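Side-chain contact in thermotoga maritima TmcAL (Thermotoga maritima, PDB 5Y0T), which belongs to the HIGH nucleotidyl transferase family of the HUP clan and holds adenosine-5'-rp-alpha-thio-triphosphate in a pocket: residues D51-A56 and F414-I419. Numbering follows the deposited sequence.
Sequences DKFARA and FSIHPI
The ring of F53 meets I416 face-on where the N-capped helix 52-61 of this HUP-type alpha/beta fold packs against the loop that joins helix 412-415 to strand 419-421. Followed outward, F53 begins with CB, 4.2 Å from CG2 of I416 and 4.3 Å from CD1 of I419. CG and then CD1 lie under the same I416 methyl, CD1 of F53 coming within 3.6 Å of CG2 of I416. CE1 is shared equally by CB and CG2 of I416, and CZ ends under CB. I416 CB thus stands almost on the ring normal, 3.9 Å from the ring centroid, in a direction 8° from the normal, a CH-pi contact; the opposite face is covered by CG of K52. I416 sets CG2 anti to its backbone N, which turns this methyl over the CG–CD1 side of the ring. The helix start is fixed by D51, whose OD1 takes the A54 N-H in a nearly straight bond (170°), while OD2 forms a salt bridge with R412, just ahead of residues 414-419. Strand 419-421 pairs with strand 337-343, which also touches F53 and A56. I419 completes the contact against the same helix face: its CG1 rests 3.5 Å from the carbonyl O of F53 and, nearly a turn further on, 4.4 Å from CB of A56.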
loop_
_atom_site.group_PDB
_atom_site.type_symbol
_atom_site.label_atom_id
_atom_site.label_comp_id
_atom_site.label_asym_id
_atom_site.label_seq_id
_atom_site.Cartn_x
_atom_site.Cartn_y
_atom_site.Cartn_z
ATOM N N ASP A 51 -10.569 6.109 18.299
ATOM C CA ASP A 51 -11.014 6.759 17.062
ATOM C C ASP A 51 -11.873 7.991 17.319
ATOM O O ASP A 51 -12.158 8.345 18.462
ATOM C CB ASP A 51 -11.721 5.752 16.121
ATOM C CG ASP A 51 -13.110 5.329 16.579
ATOM O OD1 ASP A 51 -13.698 5.911 17.519
ATOM O OD2 ASP A 51 -13.633 4.381 15.948
ATOM N N LYS A 52 -12.264 8.660 16.239
ATOM C CA LYS A 52 -12.896 9.972 16.357
ATOM C C LYS A 52 -14.307 9.868 16.926
ATOM O O LYS A 52 -14.804 10.814 17.543
ATOM C CB LYS A 52 -12.923 10.668 14.985
ATOM C CG LYS A 52 -13.815 9.941 13.968
ATOM C CD LYS A 52 -13.535 10.415 12.541
ATOM C CE LYS A 52 -14.410 9.642 11.542
ATOM N NZ LYS A 52 -14.155 10.091 10.126
ATOM N N PHE A 53 -14.951 8.720 16.749
ATOM C CA PHE A 53 -16.302 8.550 17.297
ATOM C C PHE A 53 -16.254 8.469 18.826
ATOM O O PHE A 53 -17.074 9.065 19.537
ATOM C CB PHE A 53 -16.957 7.307 16.686
ATOM C CG PHE A 53 -17.032 7.359 15.176
ATOM C CD1 PHE A 53 -17.850 8.276 14.545
ATOM C CD2 PHE A 53 -16.276 6.503 14.401
ATOM C CE1 PHE A 53 -17.913 8.331 13.157
ATOM C CE2 PHE A 53 -16.334 6.559 13.017
ATOM C CZ PHE A 53 -17.153 7.470 12.404
ATOM N N ALA A 54 -15.268 7.748 19.336
ATOM C CA ALA A 54 -15.046 7.697 20.777
ATOM C C ALA A 54 -14.620 9.064 21.322
ATOM O O ALA A 54 -15.119 9.527 22.355
ATOM C CB ALA A 54 -13.996 6.635 21.108
ATOM N N ARG A 55 -13.696 9.722 20.637
ATOM C CA ARG A 55 -13.199 10.996 21.154
ATOM C C ARG A 55 -14.266 12.101 21.014
ATOM O O ARG A 55 -14.345 12.994 21.853
ATOM C CB ARG A 55 -11.876 11.370 20.465
ATOM C CG ARG A 55 -10.662 10.743 21.173
ATOM C CD ARG A 55 -9.442 10.555 20.249
ATOM N NE ARG A 55 -9.184 11.737 19.425
ATOM C CZ ARG A 55 -9.346 11.758 18.109
ATOM N NH1 ARG A 55 -9.726 10.649 17.471
ATOM N NH2 ARG A 55 -9.114 12.868 17.427
ATOM N N ALA A 56 -15.111 12.021 19.985
ATOM C CA ALA A 56 -16.254 12.950 19.881
ATOM C C ALA A 56 -17.193 12.814 21.081
ATOM O O ALA A 56 -17.670 13.811 21.650
ATOM C CB ALA A 56 -17.030 12.715 18.580
ATOM N N PHE A 414 -19.938 5.261 7.541
ATOM C CA PHE A 414 -21.329 5.003 7.198
ATOM C C PHE A 414 -22.115 4.270 8.277
ATOM O O PHE A 414 -23.322 4.471 8.401
ATOM C CB PHE A 414 -21.385 4.288 5.849
ATOM C CG PHE A 414 -20.774 5.107 4.753
ATOM C CD1 PHE A 414 -21.502 6.130 4.151
ATOM C CD2 PHE A 414 -19.445 4.924 4.381
ATOM C CE1 PHE A 414 -20.931 6.929 3.167
ATOM C CE2 PHE A 414 -18.864 5.721 3.380
ATOM C CZ PHE A 414 -19.605 6.713 2.770
ATOM N N SER A 415 -21.448 3.423 9.046
ATOM C CA SER A 415 -22.174 2.596 10.012
ATOM C C SER A 415 -22.440 3.333 11.334
ATOM O O SER A 415 -23.414 3.041 12.018
ATOM C CB SER A 415 -21.427 1.277 10.255
ATOM O OG SER A 415 -20.243 1.483 10.992
ATOM N N ILE A 416 -21.581 4.288 11.685
ATOM C CA ILE A 416 -21.706 5.022 12.948
ATOM C C ILE A 416 -22.289 6.399 12.687
ATOM O O ILE A 416 -21.645 7.232 12.056
ATOM C CB ILE A 416 -20.342 5.228 13.661
ATOM C CG1 ILE A 416 -19.543 3.917 13.802
ATOM C CG2 ILE A 416 -20.530 5.972 15.012
ATOM C CD1 ILE A 416 -20.229 2.807 14.565
ATOM N N HIS A 417 -23.497 6.654 13.168
ATOM C CA HIS A 417 -24.083 7.983 12.997
ATOM C C HIS A 417 -23.485 8.953 14.029
ATOM O O HIS A 417 -22.840 8.510 14.976
ATOM C CB HIS A 417 -25.618 7.891 13.090
ATOM C CG HIS A 417 -26.226 7.210 11.899
ATOM N ND1 HIS A 417 -26.541 5.868 11.887
ATOM C CD2 HIS A 417 -26.492 7.671 10.653
ATOM C CE1 HIS A 417 -27.009 5.537 10.694
ATOM N NE2 HIS A 417 -26.991 6.613 9.928
ATOM N N PRO A 418 -23.674 10.268 13.835
ATOM C CA PRO A 418 -23.179 11.231 14.828
ATOM C C PRO A 418 -23.537 10.821 16.244
ATOM O O PRO A 418 -24.689 10.447 16.516
ATOM C CB PRO A 418 -23.920 12.515 14.453
ATOM C CG PRO A 418 -24.061 12.411 12.958
ATOM C CD PRO A 418 -24.270 10.949 12.666
ATOM N N ILE A 419 -22.563 10.878 17.138
ATOM C CA ILE A 419 -22.844 10.571 18.537
ATOM C C ILE A 419 -23.940 11.498 19.052
ATOM O O ILE A 419 -23.922 12.692 18.762
ATOM C CB ILE A 419 -21.585 10.728 19.421
ATOM C CG1 ILE A 419 -20.399 9.964 18.818
ATOM C CG2 ILE A 419 -21.887 10.344 20.890
ATOM C CD1 ILE A 419 -20.712 8.511 18.484
#